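Local coordinates for protein alpha-galactosidase (Lactobacillus brevis, PDB 3MI6) that probably hydrolyses terminal, non-reducing alpha-D-galactose residues in alpha-galactosides, among them galactose oligosaccharides, galactomannans and galactolipids, at residues T609-P613 / T614-Q618; H575-A578 / V579-Q583; V596-F599 / G600-Y604; N354-R358 / L359-M363; Q655-S658 / D659-Q663. All coordinates share one frame; numbering follows the deposited sequence.

Interaction 1. Residues T609-P613 / T614-Q618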
loop_
_atom_site.group_PDB
_atom_site.type_symbol
_atom_site.label_atom_id
_atom_site.label_comp_id
_atom_site.label_asym_id
_atom_site.label_seq_id
_atom_site.Cartn_x
_atom_site.Cartn_y
_atom_site.Cartn_z
ATOM N N THR D 609 -8.106 -21.202 45.989
ATOM C CA THR D 609 -8.256 -22.365 46.861
ATOM C C THR D 609 -7.982 -23.676 46.103
ATOM O O THR D 609 -7.696 -24.701 46.718
ATOM C CB THR D 609 -9.657 -22.421 47.545
ATOM O OG1 THR D 609 -10.593 -23.115 46.710
ATOM C CG2 THR D 609 -10.179 -21.023 47.857
ATOM N N LYS D 610 -8.059 -23.627 44.773
ATOM C CA LYS D 610 -7.834 -24.788 43.901
ATOM C C LYS D 610 -6.457 -24.794 43.233
ATOM O O LYS D 610 -6.311 -25.279 42.112
ATOM C CB LYS D 610 -8.897 -24.850 42.792
ATOM C CG LYS D 610 -10.264 -25.353 43.215
ATOM C CD LYS D 610 -11.117 -25.707 41.985
ATOM C CE LYS D 610 -12.590 -25.981 42.346
ATOM N NZ LYS D 610 -12.779 -27.069 43.362
HETATM N N MSE D 611 -5.452 -24.257 43.911
HETATM C CA MSE D 611 -4.123 -24.127 43.322
HETATM C C MSE D 611 -3.076 -24.926 44.072
HETATM O O MSE D 611 -3.111 -25.024 45.299
HETATM C CB MSE D 611 -3.694 -22.666 43.318
HETATM C CG MSE D 611 -4.210 -21.842 42.149
HETATM SE SE MSE D 611 -3.501 -20.016 42.225
HETATM C CE MSE D 611 -3.319 -19.679 40.305
ATOM N N ALA D 612 -2.129 -25.476 43.322
ATOM C CA ALA D 612 -1.007 -26.212 43.900
ATOM C C ALA D 612 -0.068 -25.270 44.644
ATOM O O ALA D 612 0.005 -24.086 44.317
ATOM C CB ALA D 612 -0.243 -26.964 42.807
ATOM N N PRO D 613 0.650 -25.792 45.653
ATOM C CA PRO D 613 1.669 -25.014 46.367
ATOM C C PRO D 613 2.595 -24.159 45.476
ATOM O O PRO D 613 2.698 -22.949 45.699
ATOM C CB PRO D 613 2.442 -26.094 47.118
ATOM C CG PRO D 613 1.350 -27.071 47.485
ATOM C CD PRO D 613 0.421 -27.101 46.297
ATOM N N THR D 614 3.246 -24.750 44.479
ATOM C CA THR D 614 4.138 -23.965 43.633
ATOM C C THR D 614 3.433 -22.817 42.917
ATOM O O THR D 614 4.041 -21.772 42.695
ATOM C CB THR D 614 4.868 -24.833 42.608
ATOM O OG1 THR D 614 3.909 -25.505 41.782
ATOM C CG2 THR D 614 5.734 -25.853 43.317
ATOM N N GLU D 615 2.166 -23.017 42.546
ATOM C CA GLU D 615 1.379 -21.980 41.861
ATOM C C GLU D 615 1.102 -20.824 42.815
ATOM O O GLU D 615 1.304 -19.660 42.475
ATOM C CB GLU D 615 0.039 -22.524 41.374
ATOM C CG GLU D 615 0.059 -23.471 40.186
ATOM C CD GLU D 615 -1.332 -24.060 39.925
ATOM O OE1 GLU D 615 -1.992 -23.630 38.951
ATOM O OE2 GLU D 615 -1.780 -24.935 40.708
ATOM N N LEU D 616 0.612 -21.162 44.006
ATOM C CA LEU D 616 0.420 -20.188 45.079
ATOM C C LEU D 616 1.666 -19.325 45.305
ATOM O O LEU D 616 1.568 -18.107 45.393
ATOM C CB LEU D 616 0.009 -20.894 46.377
ATOM C CG LEU D 616 -1.420 -20.725 46.914
ATOM C CD1 LEU D 616 -2.402 -20.353 45.814
ATOM C CD2 LEU D 616 -1.875 -21.979 47.661
ATOM N N ASP D 617 2.835 -19.953 45.382
ATOM C CA ASP D 617 4.067 -19.210 45.601
ATOM C C ASP D 617 4.371 -18.247 44.460
ATOM O O ASP D 617 4.901 -17.149 44.679
ATOM C CB ASP D 617 5.254 -20.147 45.808
ATOM C CG ASP D 617 6.559 -19.392 45.983
ATOM O OD1 ASP D 617 6.734 -18.744 47.045
ATOM O OD2 ASP D 617 7.401 -19.435 45.053
ATOM N N GLN D 618 4.048 -18.667 43.241
ATOM C CA GLN D 618 4.247 -17.832 42.066
ATOM C C GLN D 618 3.407 -16.568 42.195
ATOM O O GLN D 618 3.877 -15.450 41.968
ATOM C CB GLN D 618 3.857 -18.612 40.820
ATOM C CG GLN D 618 4.333 -18.013 39.520
ATOM C CD GLN D 618 4.250 -18.997 38.365
ATOM O OE1 GLN D 618 4.480 -18.630 37.213
ATOM N NE2 GLN D 618 3.920 -20.258 38.669
#
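With CG anti to its carbonyl carbon (chi1 -72°) and the chain extended beyond it, E615 reaches back along the start of its helix to A612; M611, its CG likewise set beside the backbone N, runs down toward L616. Together they mark the N-terminus of helix 613-628, the helix that follows the eighth strand of the TIM barrel. A612 is the N-cap, and E615 supplies one half of a capping box: A612 N donates to E615 OE2 over 2.7 Å at 160°, meeting the anti side of the carboxylate, 28° out of its plane. Alanine has no side-chain acceptor for the return bond. A lysine in place of E615 would probably leave the A612 N-H without its acceptor and lose a negative charge that may suit the helix start. The other pair has the positions of a hydrophobic staple, one residue before the cap against the fourth residue after it: L616 CD1 lies 3.6 Å from M611 CB and 3.8 Å from the selenium, SE, of this selenomethionine. L616 also packs on Q355 and L359 of the neighbouring helix and its exit loop. The first helical bonds are D617 N to P613 O and L616 N to A612 O, each 3.0 Å.

Interaction 2. Residues H575-A578 / V579-Q583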
loop_
_atom_site.group_PDB
_atom_site.type_symbol
_atom_site.label_atom_id
_atom_site.label_comp_id
_atom_site.label_asym_id
_atom_site.label_seq_id
_atom_site.Cartn_x
_atom_site.Cartn_y
_atom_site.Cartn_z
ATOM N N HIS D 575 -7.269 -8.342 35.543
ATOM C CA HIS D 575 -7.120 -9.461 36.473
ATOM C C HIS D 575 -6.396 -10.659 35.838
ATOM O O HIS D 575 -6.613 -10.980 34.681
ATOM C CB HIS D 575 -8.479 -9.919 37.012
ATOM C CG HIS D 575 -9.298 -8.830 37.638
ATOM N ND1 HIS D 575 -10.644 -8.979 37.912
ATOM C CD2 HIS D 575 -8.967 -7.587 38.059
ATOM C CE1 HIS D 575 -11.109 -7.871 38.463
ATOM N NE2 HIS D 575 -10.112 -7.011 38.567
ATOM N N VAL D 576 -5.546 -11.326 36.606
ATOM C CA VAL D 576 -4.987 -12.601 36.184
ATOM C C VAL D 576 -6.061 -13.668 36.303
ATOM O O VAL D 576 -6.583 -13.895 37.392
ATOM C CB VAL D 576 -3.822 -13.029 37.082
ATOM C CG1 VAL D 576 -3.437 -14.479 36.796
ATOM C CG2 VAL D 576 -2.631 -12.075 36.918
ATOM N N SER D 577 -6.394 -14.328 35.193
ATOM C CA SER D 577 -7.504 -15.282 35.205
ATOM C C SER D 577 -7.082 -16.733 35.015
ATOM O O SER D 577 -5.915 -17.035 34.814
ATOM C CB SER D 577 -8.560 -14.908 34.172
ATOM O OG SER D 577 -8.069 -15.127 32.871
ATOM N N ALA D 578 -8.047 -17.634 35.104
ATOM C CA ALA D 578 -7.747 -19.055 35.010
ATOM C C ALA D 578 -7.614 -19.512 33.560
ATOM O O ALA D 578 -8.042 -18.831 32.626
ATOM C CB ALA D 578 -8.806 -19.876 35.745
ATOM N N VAL D 579 -7.049 -20.698 33.390
ATOM C CA VAL D 579 -6.665 -21.204 32.083
ATOM C C VAL D 579 -7.055 -22.706 31.997
ATOM O O VAL D 579 -6.991 -23.421 33.002
ATOM C CB VAL D 579 -5.144 -20.919 31.899
ATOM C CG1 VAL D 579 -4.286 -22.169 32.083
ATOM C CG2 VAL D 579 -4.869 -20.192 30.587
ATOM N N PRO D 580 -7.538 -23.182 30.831
ATOM C CA PRO D 580 -7.838 -22.503 29.561
ATOM C C PRO D 580 -8.967 -21.500 29.702
ATOM O O PRO D 580 -10.054 -21.862 30.134
ATOM C CB PRO D 580 -8.303 -23.643 28.645
ATOM C CG PRO D 580 -8.760 -24.705 29.557
ATOM C CD PRO D 580 -7.865 -24.617 30.766
ATOM N N ASN D 581 -8.680 -20.260 29.323
ATOM C CA ASN D 581 -9.597 -19.134 29.381
ATOM C C ASN D 581 -11.034 -19.488 29.035
ATOM O O ASN D 581 -11.284 -20.156 28.035
ATOM C CB ASN D 581 -9.087 -18.028 28.456
ATOM C CG ASN D 581 -10.066 -16.896 28.320
ATOM O OD1 ASN D 581 -10.905 -16.890 27.416
ATOM N ND2 ASN D 581 -9.974 -15.922 29.224
ATOM N N ASP D 582 -11.971 -19.032 29.872
ATOM C CA ASP D 582 -13.397 -19.368 29.728
ATOM C C ASP D 582 -14.084 -18.661 28.541
ATOM O O ASP D 582 -15.097 -19.143 28.027
ATOM C CB ASP D 582 -14.168 -19.072 31.022
ATOM C CG ASP D 582 -13.500 -19.662 32.268
ATOM O OD1 ASP D 582 -12.618 -20.541 32.136
ATOM O OD2 ASP D 582 -13.857 -19.233 33.390
ATOM N N GLN D 583 -13.529 -17.526 28.108
ATOM C CA GLN D 583 -14.076 -16.787 26.975
ATOM C C GLN D 583 -13.741 -17.414 25.618
ATOM O O GLN D 583 -14.557 -17.349 24.697
ATOM C CB GLN D 583 -13.634 -15.313 26.995
ATOM C CG GLN D 583 -14.126 -14.494 28.191
ATOM C CD GLN D 583 -13.191 -14.555 29.412
ATOM O OE1 GLN D 583 -13.588 -15.041 30.480
ATOM N NE2 GLN D 583 -11.961 -14.041 29.264
#
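S577 is the first residue along H575-A578 to come near V579-Q583, directly after strand 572-576, whose V576 still bonds through its backbone to G603 and E605. Its OG faces the N581 amide with 4.2 Å to ND2, too long for a hydrogen bond; S577 OG is bonded instead to T551 OG1. A578 comes next and meets the turn with its carbonyl: A578 O sits 3.6 Å from N581 CA, on the inside of the bend, and 4.1 Å from P580 C. The peptide between V579 and P580 is cis, which probably helps turn the chain. This is the loop after the seventh strand of a TIM barrel, on the C-terminal side of the strands, where enzymes of this fold carry their active sites; from side chain to side chain N581 is about 9 Å from D549, the predicted proton donor, and about 8 Å from W200, a predicted substrate-binding residue. With CG anti to its backbone N (chi1 173°), N581 can turn OD1 to the backbone N of the residues that follow. N581 OD1 accepts from M584 N and, weakly, from Q583 N at 2.8 Å. Outside the bend V579 touches R593 of helix 590-597, and P580 packs on G721 of a second subunit.

Interaction 3. Residues V596-F599 / G600-Y604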
loop_
_atom_site.group_PDB
_atom_site.type_symbol
_atom_site.label_atom_id
_atom_site.label_comp_id
_atom_site.label_asym_id
_atom_site.label_seq_id
_atom_site.Cartn_x
_atom_site.Cartn_y
_atom_site.Cartn_z
ATOM N N VAL D 596 1.091 -9.216 31.631
ATOM C CA VAL D 596 0.171 -8.313 30.938
ATOM C C VAL D 596 -0.692 -7.526 31.944
ATOM O O VAL D 596 -1.071 -6.400 31.691
ATOM C CB VAL D 596 -0.759 -9.091 29.963
ATOM C CG1 VAL D 596 -1.691 -8.156 29.238
ATOM C CG2 VAL D 596 0.058 -9.883 28.951
ATOM N N ALA D 597 -0.981 -8.102 33.102
ATOM C CA ALA D 597 -1.850 -7.431 34.070
ATOM C C ALA D 597 -1.136 -6.401 34.956
ATOM O O ALA D 597 -1.783 -5.533 35.541
ATOM C CB ALA D 597 -2.628 -8.446 34.922
ATOM N N PHE D 598 0.185 -6.480 35.059
ATOM C CA PHE D 598 0.903 -5.462 35.821
ATOM C C PHE D 598 0.687 -4.082 35.221
ATOM O O PHE D 598 0.670 -3.099 35.946
ATOM C CB PHE D 598 2.404 -5.713 35.867
ATOM C CG PHE D 598 2.790 -6.988 36.531
ATOM C CD1 PHE D 598 2.025 -7.514 37.549
ATOM C CD2 PHE D 598 3.938 -7.659 36.139
ATOM C CE1 PHE D 598 2.391 -8.683 38.153
ATOM C CE2 PHE D 598 4.312 -8.827 36.749
ATOM C CZ PHE D 598 3.542 -9.342 37.751
ATOM N N PHE D 599 0.538 -3.993 33.902
ATOM C CA PHE D 599 0.445 -2.681 33.261
ATOM C C PHE D 599 -0.979 -2.115 33.303
ATOM O O PHE D 599 -1.609 -1.795 32.286
ATOM C CB PHE D 599 1.050 -2.722 31.859
ATOM C CG PHE D 599 2.523 -2.992 31.870
ATOM C CD1 PHE D 599 3.002 -4.283 32.052
ATOM C CD2 PHE D 599 3.436 -1.949 31.739
ATOM C CE1 PHE D 599 4.354 -4.541 32.068
ATOM C CE2 PHE D 599 4.788 -2.191 31.751
ATOM C CZ PHE D 599 5.257 -3.489 31.917
ATOM N N GLY D 600 -1.460 -1.991 34.530
ATOM C CA GLY D 600 -2.781 -1.498 34.809
ATOM C C GLY D 600 -2.964 -1.706 36.291
ATOM O O GLY D 600 -2.012 -1.643 37.069
ATOM N N ASP D 601 -4.193 -1.988 36.678
ATOM C CA ASP D 601 -4.518 -2.192 38.076
ATOM C C ASP D 601 -4.745 -3.679 38.344
ATOM O O ASP D 601 -5.839 -4.213 38.116
ATOM C CB ASP D 601 -5.720 -1.319 38.458
ATOM C CG ASP D 601 -5.484 0.152 38.113
ATOM O OD1 ASP D 601 -4.323 0.601 38.225
ATOM O OD2 ASP D 601 -6.439 0.853 37.703
ATOM N N LEU D 602 -3.683 -4.318 38.836
ATOM C CA LEU D 602 -3.613 -5.767 39.026
ATOM C C LEU D 602 -4.689 -6.294 39.964
ATOM O O LEU D 602 -5.042 -5.650 40.949
ATOM C CB LEU D 602 -2.216 -6.185 39.528
ATOM C CG LEU D 602 -1.982 -7.685 39.712
ATOM C CD1 LEU D 602 -2.098 -8.395 38.385
ATOM C CD2 LEU D 602 -0.632 -7.971 40.364
ATOM N N GLY D 603 -5.207 -7.469 39.635
ATOM C CA GLY D 603 -6.313 -8.073 40.353
ATOM C C GLY D 603 -6.333 -9.545 40.010
ATOM O O GLY D 603 -5.724 -9.952 39.026
ATOM N N TYR D 604 -6.992 -10.351 40.829
ATOM C CA TYR D 604 -7.043 -11.787 40.591
ATOM C C TYR D 604 -8.468 -12.255 40.556
ATOM O O TYR D 604 -9.278 -11.832 41.368
ATOM C CB TYR D 604 -6.225 -12.561 41.632
ATOM C CG TYR D 604 -4.758 -12.361 41.436
ATOM C CD1 TYR D 604 -3.996 -13.299 40.753
ATOM C CD2 TYR D 604 -4.139 -11.206 41.882
ATOM C CE1 TYR D 604 -2.628 -13.100 40.534
ATOM C CE2 TYR D 604 -2.787 -10.992 41.673
ATOM C CZ TYR D 604 -2.036 -11.943 41.000
ATOM O OH TYR D 604 -0.703 -11.728 40.798
#
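The closing beta-alpha-beta unit of the TIM barrel runs from strand 572-576 through helix 590-597 to strand 601-604, and this contact is the tight return from that helix into the eighth strand. L602 carries it with its two methyl branches. CD1 rests on A597 CB at 3.5 Å, while CD2 comes to the edge of the F598 ring, in the ring plane, 3.8 Å from CE1. L602 CG is anti to the backbone N (chi1 -177°), which lays the side chain alongside F598, both pointing the same way. An alanine in place of L602 would keep neither methyl branch and is likely to open a gap between A597 and the F598 ring. Between them the backbone reverses in an inverse gamma turn centred on F599, where G600 N makes a weak bond of 2.8 Å to F598 O. Y626 OH bonds both G600 O and L602 N, holding the start of the strand to helix 613-628. At the turn's centre, F599 meets F633 edge to face. All the touching residues are buried, and apart from the one weak turn bond, what joins the two segments is apolar contact, so their fit probably depends on side-chain shape more than on hydrogen bonding.

Interaction 4. Residues N354-R358 / L359-M363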
loop_
_atom_site.group_PDB
_atom_site.type_symbol
_atom_site.label_atom_id
_atom_site.label_comp_id
_atom_site.label_asym_id
_atom_site.label_seq_id
_atom_site.Cartn_x
_atom_site.Cartn_y
_atom_site.Cartn_z
ATOM N N ASN D 354 -9.327 -16.014 53.110
ATOM C CA ASN D 354 -8.235 -16.436 53.987
ATOM C C ASN D 354 -6.960 -16.754 53.235
ATOM O O ASN D 354 -5.875 -16.318 53.625
ATOM C CB ASN D 354 -8.647 -17.644 54.823
ATOM C CG ASN D 354 -9.298 -17.250 56.128
ATOM O OD1 ASN D 354 -10.094 -18.008 56.689
ATOM N ND2 ASN D 354 -8.964 -16.058 56.623
ATOM N N GLN D 355 -7.100 -17.532 52.169
ATOM C CA GLN D 355 -5.990 -17.803 51.272
ATOM C C GLN D 355 -5.504 -16.505 50.637
ATOM O O GLN D 355 -4.300 -16.278 50.520
ATOM C CB GLN D 355 -6.402 -18.788 50.178
ATOM C CG GLN D 355 -5.320 -19.047 49.135
ATOM C CD GLN D 355 -4.147 -19.822 49.701
ATOM O OE1 GLN D 355 -4.046 -21.033 49.523
ATOM N NE2 GLN D 355 -3.257 -19.126 50.389
ATOM N N ALA D 356 -6.444 -15.656 50.229
ATOM C CA ALA D 356 -6.101 -14.403 49.572
ATOM C C ALA D 356 -5.111 -13.609 50.405
ATOM O O ALA D 356 -4.132 -13.075 49.884
ATOM C CB ALA D 356 -7.337 -13.594 49.320
ATOM N N LYS D 357 -5.379 -13.546 51.702
ATOM C CA LYS D 357 -4.563 -12.806 52.651
ATOM C C LYS D 357 -3.123 -13.327 52.720
ATOM O O LYS D 357 -2.177 -12.543 52.703
ATOM C CB LYS D 357 -5.236 -12.845 54.030
ATOM C CG LYS D 357 -4.337 -12.563 55.226
ATOM C CD LYS D 357 -4.197 -11.079 55.541
ATOM C CE LYS D 357 -3.668 -10.882 56.974
ATOM N NZ LYS D 357 -3.274 -9.463 57.274
ATOM N N ARG D 358 -2.958 -14.643 52.791
ATOM C CA ARG D 358 -1.627 -15.233 52.915
ATOM C C ARG D 358 -0.790 -14.940 51.683
ATOM O O ARG D 358 0.430 -15.062 51.714
ATOM C CB ARG D 358 -1.701 -16.746 53.155
ATOM C CG ARG D 358 -2.352 -17.133 54.480
ATOM C CD ARG D 358 -2.619 -18.634 54.576
ATOM N NE ARG D 358 -3.867 -18.911 55.290
ATOM C CZ ARG D 358 -4.734 -19.865 54.948
ATOM N NH1 ARG D 358 -4.485 -20.646 53.895
ATOM N NH2 ARG D 358 -5.853 -20.038 55.656
ATOM N N LEU D 359 -1.460 -14.547 50.604
ATOM C CA LEU D 359 -0.802 -14.246 49.343
ATOM C C LEU D 359 -0.409 -12.778 49.252
ATOM O O LEU D 359 0.354 -12.377 48.364
ATOM C CB LEU D 359 -1.725 -14.594 48.182
ATOM C CG LEU D 359 -1.812 -16.076 47.865
ATOM C CD1 LEU D 359 -2.566 -16.279 46.568
ATOM C CD2 LEU D 359 -0.403 -16.622 47.765
ATOM N N GLY D 360 -0.954 -11.981 50.166
ATOM C CA GLY D 360 -0.644 -10.568 50.246
ATOM C C GLY D 360 -1.651 -9.701 49.524
ATOM O O GLY D 360 -1.432 -8.499 49.357
ATOM N N ILE D 361 -2.752 -10.310 49.092
ATOM C CA ILE D 361 -3.811 -9.578 48.400
ATOM C C ILE D 361 -4.480 -8.594 49.362
ATOM O O ILE D 361 -4.546 -8.847 50.561
ATOM C CB ILE D 361 -4.802 -10.550 47.720
ATOM C CG1 ILE D 361 -4.106 -11.216 46.527
ATOM C CG2 ILE D 361 -6.053 -9.832 47.255
ATOM C CD1 ILE D 361 -4.911 -12.283 45.868
ATOM N N GLU D 362 -4.944 -7.462 48.845
ATOM C CA GLU D 362 -5.320 -6.336 49.691
ATOM C C GLU D 362 -6.809 -6.052 49.811
ATOM O O GLU D 362 -7.219 -5.243 50.643
ATOM C CB GLU D 362 -4.622 -5.076 49.209
ATOM C CG GLU D 362 -3.200 -5.005 49.664
ATOM C CD GLU D 362 -2.399 -3.986 48.894
ATOM O OE1 GLU D 362 -2.857 -3.600 47.796
ATOM O OE2 GLU D 362 -1.316 -3.582 49.387
HETATM N N MSE D 363 -7.617 -6.711 48.988
HETATM C CA MSE D 363 -9.044 -6.412 48.930
HETATM C C MSE D 363 -9.812 -7.565 48.321
HETATM O O MSE D 363 -9.368 -8.168 47.345
HETATM C CB MSE D 363 -9.308 -5.136 48.123
HETATM C CG MSE D 363 -10.771 -4.913 47.808
HETATM SE SE MSE D 363 -11.087 -3.440 46.565
HETATM C CE MSE D 363 -10.773 -1.928 47.751
#
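L359 closes the last turn of helix 346-358 against Q355 and A356. Its N donates to A356 O at 3.1 Å, and only weakly to Q355 O. With CG anti to the carbonyl carbon (chi1 -77°), the side chain runs back along the side of the last turn, L359 CB lying 3.3 Å from A356 O and CG 3.6 Å from Q355 O. G360 follows with a positive phi of 96°, the first residue to leave helical angles. There a beta carbon would jam against the carbonyl oxygen before it, which accounts for a glycine. G360 N bonds K357 O at 2.9 Å. I361 N then reaches back to A356 O at 3.2 Å and 150°, and these two bonds into the last turn make a Schellman motif. A356 O is thus gripped by two donors, L359 N and I361 N, which come to opposite faces of its plane. The apolar contact that commonly goes with this motif is present too: I361 CB stands 4.3 Å from A356 CB. Past I361 the chain heads for the second barrel strand, 363-366, and E362 OE1 forms a salt bridge with R630 and accepts from V332 N. A356 and I361 both press on I334 of strand 333-335, on the barrel side, whereas L359 packs against V619 and K620, so helices 346-358 and 613-628 meet at this C-terminus.

Interaction 5. Residues Q655-S658 / D659-Q663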
loop_
_atom_site.group_PDB
_atom_site.type_symbol
_atom_site.label_atom_id
_atom_site.label_comp_id
_atom_site.label_asym_id
_atom_site.label_seq_id
_atom_site.Cartn_x
_atom_site.Cartn_y
_atom_site.Cartn_z
ATOM N N GLN D 655 6.599 0.087 27.840
ATOM C CA GLN D 655 7.461 0.541 28.915
ATOM C C GLN D 655 6.783 1.595 29.797
ATOM O O GLN D 655 6.131 2.506 29.293
ATOM C CB GLN D 655 8.733 1.133 28.300
ATOM C CG GLN D 655 9.937 1.160 29.219
ATOM C CD GLN D 655 11.167 1.793 28.571
ATOM O OE1 GLN D 655 12.043 2.335 29.252
ATOM N NE2 GLN D 655 11.226 1.735 27.251
ATOM N N VAL D 656 6.941 1.476 31.111
ATOM C CA VAL D 656 6.589 2.576 32.009
ATOM C C VAL D 656 7.850 3.177 32.631
ATOM O O VAL D 656 8.759 2.440 33.035
ATOM C CB VAL D 656 5.638 2.127 33.127
ATOM C CG1 VAL D 656 4.274 1.851 32.571
ATOM C CG2 VAL D 656 6.186 0.898 33.820
ATOM N N VAL D 657 7.901 4.510 32.688
ATOM C CA VAL D 657 9.070 5.239 33.175
ATOM C C VAL D 657 8.670 6.193 34.307
ATOM O O VAL D 657 7.640 6.877 34.232
ATOM C CB VAL D 657 9.746 6.066 32.034
ATOM C CG1 VAL D 657 11.031 6.707 32.503
ATOM C CG2 VAL D 657 10.015 5.202 30.811
ATOM N N SER D 658 9.495 6.233 35.349
ATOM C CA SER D 658 9.310 7.152 36.470
ATOM C C SER D 658 9.476 8.647 36.108
ATOM O O SER D 658 9.905 8.991 34.993
ATOM C CB SER D 658 10.280 6.777 37.576
ATOM O OG SER D 658 11.599 6.948 37.118
ATOM N N ASP D 659 9.117 9.519 37.057
ATOM C CA ASP D 659 9.223 10.980 36.901
ATOM C C ASP D 659 10.656 11.431 36.577
ATOM O O ASP D 659 10.896 12.186 35.643
ATOM C CB ASP D 659 8.741 11.692 38.183
ATOM C CG ASP D 659 7.220 11.897 38.222
ATOM O OD1 ASP D 659 6.607 11.941 37.130
ATOM O OD2 ASP D 659 6.639 12.028 39.335
ATOM N N ASP D 660 11.601 10.952 37.378
ATOM C CA ASP D 660 13.002 11.323 37.254
ATOM C C ASP D 660 13.761 10.457 36.255
ATOM O O ASP D 660 14.963 10.589 36.125
ATOM C CB ASP D 660 13.679 11.209 38.617
ATOM C CG ASP D 660 13.538 9.824 39.217
ATOM O OD1 ASP D 660 12.889 8.973 38.567
ATOM O OD2 ASP D 660 14.075 9.580 40.327
ATOM N N GLN D 661 13.064 9.555 35.575
ATOM C CA GLN D 661 13.683 8.704 34.559
ATOM C C GLN D 661 14.790 7.789 35.093
ATOM O O GLN D 661 15.639 7.340 34.344
ATOM C CB GLN D 661 14.202 9.565 33.416
ATOM C CG GLN D 661 13.090 10.196 32.618
ATOM C CD GLN D 661 13.544 11.373 31.786
ATOM O OE1 GLN D 661 13.728 12.476 32.321
ATOM N NE2 GLN D 661 13.719 11.160 30.464
ATOM N N LYS D 662 14.763 7.509 36.390
ATOM C CA LYS D 662 15.769 6.661 37.029
ATOM C C LYS D 662 15.283 5.231 37.247
ATOM O O LYS D 662 16.057 4.369 37.656
ATOM C CB LYS D 662 16.195 7.248 38.376
ATOM C CG LYS D 662 17.063 8.504 38.299
ATOM C CD LYS D 662 17.172 9.118 39.691
ATOM C CE LYS D 662 17.900 10.462 39.712
ATOM N NZ LYS D 662 17.928 10.962 41.136
ATOM N N GLN D 663 14.007 4.979 36.995
ATOM C CA GLN D 663 13.511 3.617 37.028
ATOM C C GLN D 663 12.618 3.371 35.835
ATOM O O GLN D 663 11.986 4.305 35.326
ATOM C CB GLN D 663 12.755 3.328 38.330
ATOM C CG GLN D 663 13.630 3.274 39.589
ATOM C CD GLN D 663 13.211 2.149 40.544
ATOM O OE1 GLN D 663 13.867 1.093 40.611
ATOM N NE2 GLN D 663 12.109 2.366 41.279
#
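S658 meets the carboxylate of D660 nearly head-on at OD1, while K662 comes above one face. S658 OG donates to D660 OD1 over 2.8 Å, nearly along the C-O axis, and K662 N comes to the same oxygen at 3.2 Å, 69° out of the plane. The second bond makes an Asx turn, and the two donors together probably fix the rotation of the group. S658 OG is itself an acceptor for Q663 N at 3.1 Å, so one hydroxyl links the aspartate to the returning strand; its place between the backbone N and the carbonyl carbon (chi1 63°) turns it into the loop. On the backbone, S658 N donates almost straight to Q663 O at 3.2 Å, and Q661 N makes a weak bond to S658 O. V657 CG1 touches Q661 CA at 3.9 Å. Q661 OE1 bonds R688 NE. D659 and D660 have the angles of a type I turn, and Q661 follows with positive phi. This is a compact beta-hairpin, joining strands 651-657 and 663-670 in the antiparallel sheet of the C-terminal domain.

How the interactions relate
Interactions 1 to 4 all belong to the TIM barrel, and interaction 5 to the C-terminal domain beside it. Interactions 1 and 4 touch directly, L616 O of helix 613-628 lying 3.4 Å from L359 CD2. Interaction 3 meets interaction 4 where Y604 CD2 comes 4.2 Å from I361 CD1, and interaction 2 through neighbouring strands, with V576 N 2.8 Å from G603 O in a probable hydrogen bond. Interaction 3 also reaches the C-terminal domain: F599 CE2 packs 4.0 Å from V656 CG2 of interaction 5. Interaction 2 is the one near the predicted active site; the others lie away from it, and the centres of interactions 1 and 5 are about 32 Å apart.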